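Local coordinates for chitin binding protein (Tectaria macrodonta, PDB 6IF7), which is an insecticidal, copper-binding fern protein of the AA10 family that is possibly a lytic polysaccharide monooxygenase acting on chitin, at residues Asn18-Thr23 against Ser34-Phe39; Leu63-Arg68 against Gly73-Arg78; Phe93-Ile98 against Phe107-Thr112. One frame throughout, in Å; residues are numbered along the deposited sequence.

Contact 1 (Asn18-Thr23 against Ser34-Phe39)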
# COMPACT_ATOMS: atom_id res chain seq x y z
N ASN A 18 15.65 1.94 -8.13
CA ASN A 18 16.00 1.90 -9.57
C ASN A 18 15.57 0.57 -10.25
O ASN A 18 16.22 -0.47 -10.07
CB ASN A 18 17.48 2.26 -9.81
CG ASN A 18 17.93 2.05 -11.25
OD1 ASN A 18 17.17 2.21 -12.21
ND2 ASN A 18 19.20 1.70 -11.39
N PRO A 19 14.47 0.61 -11.02
CA PRO A 19 14.01 -0.58 -11.77
C PRO A 19 15.07 -1.19 -12.71
O PRO A 19 15.02 -2.40 -12.94
CB PRO A 19 12.81 -0.05 -12.59
CG PRO A 19 12.37 1.20 -11.90
CD PRO A 19 13.60 1.78 -11.27
N GLU A 20 15.99 -0.39 -13.23
CA GLU A 20 17.06 -0.90 -14.11
C GLU A 20 18.05 -1.81 -13.39
O GLU A 20 18.68 -2.62 -14.05
CB GLU A 20 17.85 0.24 -14.79
CG GLU A 20 17.02 1.18 -15.66
CD GLU A 20 16.12 0.45 -16.65
OE1 GLU A 20 16.57 -0.57 -17.22
OE2 GLU A 20 14.97 0.87 -16.86
N ARG A 21 18.22 -1.65 -12.08
CA ARG A 21 19.18 -2.45 -11.34
C ARG A 21 18.85 -2.43 -9.84
O ARG A 21 19.52 -1.74 -9.06
CB ARG A 21 20.61 -1.95 -11.59
CG ARG A 21 21.64 -3.01 -11.27
CD ARG A 21 23.05 -2.48 -11.37
NE ARG A 21 23.98 -3.53 -10.99
CZ ARG A 21 25.31 -3.42 -10.97
NH1 ARG A 21 25.93 -2.29 -11.30
NH2 ARG A 21 26.03 -4.48 -10.60
N PRO A 22 17.81 -3.19 -9.44
CA PRO A 22 17.28 -3.10 -8.09
C PRO A 22 18.27 -3.59 -7.04
O PRO A 22 19.07 -4.47 -7.33
CB PRO A 22 16.06 -4.04 -8.13
CG PRO A 22 15.75 -4.22 -9.58
CD PRO A 22 17.08 -4.18 -10.25
N THR A 23 18.17 -3.04 -5.83
CA THR A 23 19.15 -3.24 -4.76
C THR A 23 18.71 -4.28 -3.72
O THR A 23 19.49 -5.15 -3.36
CB THR A 23 19.47 -1.90 -4.05
OG1 THR A 23 18.25 -1.27 -3.64
CG2 THR A 23 20.17 -0.96 -4.97
N SER A 34 7.56 -8.44 -12.77
CA SER A 34 6.69 -7.48 -13.43
C SER A 34 7.37 -6.73 -14.61
O SER A 34 6.68 -6.11 -15.42
CB SER A 34 6.12 -6.46 -12.41
OG SER A 34 4.92 -6.91 -11.79
N GLY A 35 8.71 -6.75 -14.67
CA GLY A 35 9.45 -5.91 -15.62
C GLY A 35 9.56 -4.49 -15.10
O GLY A 35 8.97 -4.15 -14.08
N THR A 36 10.29 -3.65 -15.81
CA THR A 36 10.63 -2.33 -15.28
C THR A 36 9.50 -1.32 -15.42
O THR A 36 9.33 -0.46 -14.54
CB THR A 36 11.89 -1.74 -15.94
OG1 THR A 36 11.73 -1.81 -17.36
CG2 THR A 36 13.13 -2.51 -15.54
N GLN A 37 8.75 -1.40 -16.51
CA GLN A 37 7.80 -0.34 -16.81
C GLN A 37 6.75 -0.20 -15.72
O GLN A 37 6.38 0.91 -15.36
CB GLN A 37 7.12 -0.53 -18.18
CG GLN A 37 6.27 0.66 -18.63
CD GLN A 37 7.02 2.00 -18.59
OE1 GLN A 37 6.49 3.01 -18.10
NE2 GLN A 37 8.26 2.01 -19.07
N ALA A 38 6.28 -1.33 -15.18
CA ALA A 38 5.33 -1.33 -14.06
C ALA A 38 5.78 -0.39 -12.93
O ALA A 38 4.96 0.35 -12.36
CB ALA A 38 5.15 -2.74 -13.52
N PHE A 39 7.09 -0.40 -12.64
CA PHE A 39 7.67 0.39 -11.55
C PHE A 39 7.92 1.85 -11.86
O PHE A 39 7.87 2.68 -10.96
CB PHE A 39 8.91 -0.30 -10.99
CG PHE A 39 8.59 -1.60 -10.33
CD1 PHE A 39 8.20 -1.65 -8.99
CD2 PHE A 39 8.57 -2.79 -11.07
CE1 PHE A 39 7.85 -2.85 -8.41
CE2 PHE A 39 8.21 -3.99 -10.49
CZ PHE A 39 7.85 -4.03 -9.16

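Contact 2 (Leu63-Arg68 against Gly73-Arg78). With SO4 (sulfate ion), chain D.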
# COMPACT_ATOMS: atom_id res chain seq x y z
N LEU A 63 -4.01 -8.70 -3.62
CA LEU A 63 -4.34 -7.41 -3.00
C LEU A 63 -3.35 -6.30 -3.37
O LEU A 63 -3.76 -5.20 -3.75
CB LEU A 63 -4.53 -7.53 -1.48
CG LEU A 63 -5.99 -7.86 -1.06
CD1 LEU A 63 -6.37 -9.31 -1.41
CD2 LEU A 63 -6.23 -7.62 0.42
N CYS A 64 -2.05 -6.59 -3.33
CA CYS A 64 -1.02 -5.57 -3.59
C CYS A 64 -0.93 -5.14 -5.05
O CYS A 64 -0.58 -4.00 -5.31
CB CYS A 64 0.33 -6.04 -3.10
SG CYS A 64 0.40 -6.32 -1.32
N SER A 65 -1.23 -6.03 -5.99
CA SER A 65 -1.38 -5.67 -7.41
C SER A 65 -2.76 -5.15 -7.78
O SER A 65 -2.94 -4.64 -8.87
CB SER A 65 -1.05 -6.86 -8.32
OG SER A 65 -2.01 -7.89 -8.20
N ALA A 66 -3.72 -5.26 -6.86
CA ALA A 66 -5.14 -4.93 -7.11
C ALA A 66 -5.73 -5.74 -8.27
O ALA A 66 -6.50 -5.23 -9.07
CB ALA A 66 -5.32 -3.42 -7.34
N GLY A 67 -5.34 -7.01 -8.34
CA GLY A 67 -5.77 -7.91 -9.41
C GLY A 67 -5.21 -7.61 -10.78
O GLY A 67 -5.65 -8.21 -11.75
N ARG A 68 -4.23 -6.71 -10.86
CA ARG A 68 -3.65 -6.29 -12.13
C ARG A 68 -2.40 -7.11 -12.36
O ARG A 68 -1.45 -7.01 -11.59
CB ARG A 68 -3.30 -4.81 -12.10
CG ARG A 68 -4.46 -3.85 -11.81
CD ARG A 68 -5.23 -3.42 -13.05
NE ARG A 68 -4.32 -2.89 -14.05
CZ ARG A 68 -3.72 -1.69 -14.02
NH1 ARG A 68 -3.94 -0.81 -13.05
NH2 ARG A 68 -2.88 -1.38 -15.00
N GLY A 73 4.44 -8.67 -9.51
CA GLY A 73 5.61 -8.58 -8.61
C GLY A 73 5.35 -8.05 -7.20
O GLY A 73 6.05 -8.42 -6.26
N LEU A 74 4.35 -7.20 -7.04
CA LEU A 74 3.97 -6.68 -5.72
C LEU A 74 3.26 -7.71 -4.84
O LEU A 74 3.10 -7.48 -3.64
CB LEU A 74 3.04 -5.46 -5.87
CG LEU A 74 3.56 -4.29 -6.71
CD1 LEU A 74 2.54 -3.17 -6.69
CD2 LEU A 74 4.89 -3.77 -6.18
N ASP A 75 2.80 -8.82 -5.43
CA ASP A 75 2.10 -9.85 -4.68
C ASP A 75 3.04 -10.89 -4.04
O ASP A 75 2.59 -11.77 -3.31
CB ASP A 75 1.06 -10.52 -5.57
CG ASP A 75 -0.05 -9.56 -6.04
OD1 ASP A 75 -0.50 -8.68 -5.24
OD2 ASP A 75 -0.48 -9.70 -7.21
N LEU A 76 4.34 -10.80 -4.27
CA LEU A 76 5.25 -11.78 -3.75
C LEU A 76 5.15 -11.78 -2.23
O LEU A 76 5.12 -10.72 -1.59
CB LEU A 76 6.67 -11.49 -4.21
CG LEU A 76 6.99 -11.65 -5.71
CD1 LEU A 76 8.41 -11.20 -6.00
CD2 LEU A 76 6.79 -13.08 -6.18
N ALA A 77 5.05 -12.98 -1.67
CA ALA A 77 4.91 -13.17 -0.23
C ALA A 77 6.28 -13.51 0.30
O ALA A 77 6.61 -14.67 0.50
CB ALA A 77 3.89 -14.27 0.07
N ARG A 78 7.08 -12.48 0.51
CA ARG A 78 8.44 -12.65 1.01
C ARG A 78 8.57 -12.15 2.43
O ARG A 78 7.86 -11.22 2.83
CB ARG A 78 9.43 -11.91 0.13
CG ARG A 78 9.33 -12.33 -1.34
CD ARG A 78 10.28 -11.57 -2.21
NE ARG A 78 11.66 -11.68 -1.76
CZ ARG A 78 12.64 -12.39 -2.34
NH1 ARG A 78 12.43 -13.12 -3.42
NH2 ARG A 78 13.85 -12.37 -1.81
S SO4 D . 15.54 -14.95 -4.32
O1 SO4 D . 15.19 -16.29 -4.87
O2 SO4 D . 14.53 -13.96 -4.78
O3 SO4 D . 15.64 -15.02 -2.86
O4 SO4 D . 16.87 -14.55 -4.83
O HOH W 1 -1.20 -9.41 -2.66

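Contact 3 (Phe93-Ile98 against Phe107-Thr112). With NAG (2-acetamido-2-deoxy-beta-D-glucopyranose), chain B.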
# COMPACT_ATOMS: atom_id res chain seq x y z
N PHE A 93 2.31 9.24 14.34
CA PHE A 93 3.09 8.85 13.17
C PHE A 93 2.72 9.74 11.99
O PHE A 93 1.53 9.92 11.72
CB PHE A 93 2.90 7.42 12.80
CG PHE A 93 3.87 6.96 11.77
CD1 PHE A 93 5.15 6.60 12.13
CD2 PHE A 93 3.52 6.95 10.41
CE1 PHE A 93 6.06 6.16 11.17
CE2 PHE A 93 4.43 6.52 9.44
CZ PHE A 93 5.70 6.13 9.83
N PRO A 94 3.74 10.32 11.30
CA PRO A 94 3.49 11.19 10.14
C PRO A 94 3.20 10.40 8.86
O PRO A 94 4.11 10.18 8.04
CB PRO A 94 4.77 12.04 10.03
CG PRO A 94 5.83 11.21 10.64
CD PRO A 94 5.19 10.26 11.63
N PHE A 95 1.95 9.95 8.71
CA PHE A 95 1.54 9.24 7.50
C PHE A 95 1.54 10.21 6.31
O PHE A 95 1.00 11.34 6.39
CB PHE A 95 0.17 8.58 7.61
CG PHE A 95 0.05 7.55 8.70
CD1 PHE A 95 0.52 6.26 8.51
CD2 PHE A 95 -0.57 7.87 9.92
CE1 PHE A 95 0.40 5.30 9.51
CE2 PHE A 95 -0.70 6.93 10.92
CZ PHE A 95 -0.21 5.64 10.71
N ARG A 96 2.14 9.75 5.20
CA ARG A 96 2.21 10.54 3.96
C ARG A 96 1.85 9.67 2.78
O ARG A 96 2.31 8.55 2.69
CB ARG A 96 3.61 11.10 3.75
CG ARG A 96 4.14 11.93 4.91
CD ARG A 96 3.49 13.29 4.99
NE ARG A 96 4.05 14.07 6.11
CZ ARG A 96 3.52 14.19 7.34
NH1 ARG A 96 2.37 13.60 7.71
NH2 ARG A 96 4.16 14.95 8.23
N TYR A 97 1.01 10.21 1.88
CA TYR A 97 0.64 9.59 0.60
C TYR A 97 1.06 10.57 -0.47
O TYR A 97 0.49 11.67 -0.58
CB TYR A 97 -0.88 9.34 0.51
CG TYR A 97 -1.31 8.48 -0.67
CD1 TYR A 97 -1.34 8.97 -1.98
CD2 TYR A 97 -1.70 7.16 -0.47
CE1 TYR A 97 -1.72 8.17 -3.03
CE2 TYR A 97 -2.09 6.36 -1.52
CZ TYR A 97 -2.09 6.86 -2.79
OH TYR A 97 -2.50 6.00 -3.79
N ILE A 98 2.06 10.18 -1.26
CA ILE A 98 2.60 11.05 -2.31
C ILE A 98 1.67 10.98 -3.52
O ILE A 98 1.31 9.88 -4.01
CB ILE A 98 4.08 10.75 -2.71
CG1 ILE A 98 4.56 11.73 -3.81
CG2 ILE A 98 4.30 9.32 -3.19
CD1 ILE A 98 6.06 11.76 -4.02
N PHE A 107 -9.27 8.14 1.77
CA PHE A 107 -8.30 7.10 2.01
C PHE A 107 -8.75 6.23 3.17
O PHE A 107 -8.90 6.73 4.29
CB PHE A 107 -6.95 7.70 2.39
CG PHE A 107 -6.33 8.55 1.31
CD1 PHE A 107 -6.69 9.89 1.16
CD2 PHE A 107 -5.36 8.03 0.45
CE1 PHE A 107 -6.10 10.68 0.17
CE2 PHE A 107 -4.79 8.81 -0.54
CZ PHE A 107 -5.15 10.13 -0.67
N GLU A 108 -8.88 4.93 2.91
CA GLU A 108 -9.09 3.93 3.96
C GLU A 108 -7.76 3.22 4.27
O GLU A 108 -7.10 2.72 3.36
CB GLU A 108 -10.12 2.89 3.52
CG GLU A 108 -11.52 3.44 3.26
CD GLU A 108 -12.46 2.40 2.64
OE1 GLU A 108 -12.01 1.24 2.40
OE2 GLU A 108 -13.66 2.75 2.44
N PHE A 109 -7.38 3.20 5.55
CA PHE A 109 -6.18 2.50 6.04
C PHE A 109 -6.56 1.23 6.79
O PHE A 109 -7.25 1.29 7.81
CB PHE A 109 -5.36 3.36 7.01
CG PHE A 109 -4.58 4.45 6.37
CD1 PHE A 109 -5.21 5.46 5.65
CD2 PHE A 109 -3.21 4.54 6.55
CE1 PHE A 109 -4.49 6.50 5.10
CE2 PHE A 109 -2.48 5.58 5.99
CZ PHE A 109 -3.13 6.56 5.26
N TYR A 110 -6.08 0.09 6.32
CA TYR A 110 -6.26 -1.19 6.99
C TYR A 110 -4.92 -1.69 7.43
O TYR A 110 -3.91 -1.45 6.76
CB TYR A 110 -6.88 -2.22 6.05
CG TYR A 110 -8.27 -1.83 5.57
CD1 TYR A 110 -8.44 -0.96 4.47
CD2 TYR A 110 -9.43 -2.30 6.22
CE1 TYR A 110 -9.70 -0.60 4.02
CE2 TYR A 110 -10.70 -1.94 5.77
CZ TYR A 110 -10.83 -1.08 4.67
OH TYR A 110 -12.06 -0.70 4.20
N VAL A 111 -4.90 -2.41 8.55
CA VAL A 111 -3.73 -3.18 8.98
C VAL A 111 -4.05 -4.68 9.02
O VAL A 111 -5.20 -5.09 9.25
CB VAL A 111 -3.22 -2.71 10.38
CG1 VAL A 111 -4.07 -3.28 11.51
CG2 VAL A 111 -1.76 -3.10 10.55
N THR A 112 -3.01 -5.47 8.81
CA THR A 112 -3.08 -6.92 8.95
C THR A 112 -3.43 -7.33 10.39
O THR A 112 -2.98 -6.70 11.35
CB THR A 112 -1.75 -7.60 8.57
OG1 THR A 112 -0.65 -6.85 9.11
CG2 THR A 112 -1.60 -7.66 7.07
C1 NAG B . -14.91 5.85 4.52
C2 NAG B . -16.01 4.79 4.48
C3 NAG B . -16.78 4.95 3.20
C4 NAG B . -17.38 6.34 3.11
C5 NAG B . -16.27 7.37 3.19
C6 NAG B . -16.86 8.77 3.25
C7 NAG B . -15.64 2.62 5.51
C8 NAG B . -15.01 1.27 5.35
N2 NAG B . -15.46 3.44 4.50
O3 NAG B . -17.83 3.97 3.16
O4 NAG B . -18.09 6.44 1.88
O5 NAG B . -15.50 7.15 4.36
O6 NAG B . -15.79 9.70 3.38
O7 NAG B . -16.28 2.93 6.48

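Contact 1 (Asn18-Thr23 against Ser34-Phe39)
T36 and F39, the two residues of the 34-39 segment on which P19 rests, are tied together by a backbone hydrogen bond from F39 N to T36 O at 2.9 Å. The ring of P19 spans both. Its CB meets CG2 of T36 at 3.9 Å, while its CG touches CB of F39. The tightest approach lies beside this apolar patch, where CG2 of T36 presses on the carbonyl O of P19 at 3.2 Å. T36 owes this fit to its rotation about chi1 (51°), which places OG1 between the backbone N and the carbonyl carbon and swings the methyl toward the proline. E20 crosses T36 at about a right angle: its bend at chi2 carries OE2 back to lie 4.1 Å from CG2 of T36, and the same oxygen is hydrogen-bonded to the hydroxyl of Y40. N18 to R21 form a type I turn closed by R21 N and N18 O, and an Asx turn is laid over it, with E20 N reaching N18 OD1 at 3.0 Å from well above the amide plane (66° out of it). The case illustrates how a proline in a turn can pack on a short helix by van der Waals contact, without a polar bond between the two segments. The loop following helix 10-16 thus leans on helix 36-40, while the F39 ring turns inward to V11 and C14 of helix 10-16 and to A30 and V31 of helix 25-34, joining three short helices in one small apolar cluster.

Contact 2 (Leu63-Arg68 against Gly73-Arg78)
L74 packs on C64 through two of its carbons, CB against the CB of C64 at 3.9 Å and CD1 against the carbonyl O of C64 at 3.5 Å. Its own carbonyl O, which accepts a hydrogen bond from R10, comes within 3.2 Å of CB of C64, so this cysteine is covered by backbone and side chain alike. D75 follows and supplies the polar half of the contact. S65 grips the carboxylate twice: S65 N donates to OD1 at 2.8 Å, somewhat out of the carboxylate plane (31°), and S65 OG donates to the syn lone pair of OD2 at 2.6 Å. The hydroxyl reaches OD2 because chi1 of 68° sets OG between the backbone N and the carbonyl carbon. A water extends the grip, donating to D75 OD1 and accepting from C64 N at 3.0 Å. So many donors around one carboxylate would be expected to favour its charged form. With an alanine here, S65 N would probably lose this acceptor, S65 OG would keep little more than its weak bond to Q62 O, and the bridging water would be freed on one side. Further on, R78 departs from the contact: its NH1 binds O2 of a sulfate ion, probably from the crystallisation liquor, at 2.6 Å, and its guanidinium also forms a salt bridge with D80. The lesson is of two loop segments clasped by one acidic side chain. Behind them, L74 lies on V11 of helix 10-16, and the disulfide from C64 to C177 ties the pair to strand 173-182, linking the helical region to the sheet.

Contact 3 (Phe93-Ile98 against Phe107-Thr112)
The core of a beta sandwich is built here by aromatic rings from facing sheets, F95 and Y97 from strand 95-99 meeting F109 and F107 from strand 105-111. The nearest CA atoms stand 9.4 Å apart, for Y97 and F107, a spacing that side chains alone must bridge. F107 brings its edge to the face of Y97: CE2 sits 3.4 Å above the centre of the tyrosine ring, with the planes at 58° and the centroids 4.8 Å apart. Y97 offers that face because its CG stands anti to the backbone N (chi1 -170°), whereas the other three rings lie beside theirs. The second pair is also T-shaped but looser. F109 turns its edge to the face of F95 with planes at 70°, and CE2 of F109 comes to 4.0 Å from CD1 of F95. The opposite face of F95 carries CD2 of F93, 3.6 Å above the plane. W165 extends the cluster by stacking on F107 and meeting Y97. Alternate residues of strand 105-111, E108 and Y110, point the other way, to a glycan that is probably N-linked to N134. There E108 OE2 accepts a nearly straight bond from N2 of an N-acetylglucosamine at 2.8 Å, while E108 OE1 is met from above the carboxylate plane by the hydroxyl of Y110 at 2.6 Å. The chemistry is two-sided: edge-to-face packing, with ring hydrogens turned to pi faces, joins the sheets within, and E108, braced by Y110, steadies a glycan that is probably the protein's own.

The contacts run from surface to core. Contact 1, partly buried and about 18 Å from the chain's centre, rests on van der Waals packing between a turn and a short helix. Contact 2 is buried and mixed, a carboxylate gripped by S65 beside the apolar pair C64 and L74. Contact 3, deeper still, is wholly aromatic across the sandwich. Contacts 1 and 2 share the helical region, consistent with the L2 region of this family, and touch: S34 OG lies 2.9 Å from G73 N, a probable hydrogen bond, and F39 packs on L74. Contact 3 touches neither and lies across the centre, with its Y97 side chain about 8 Å from the copper.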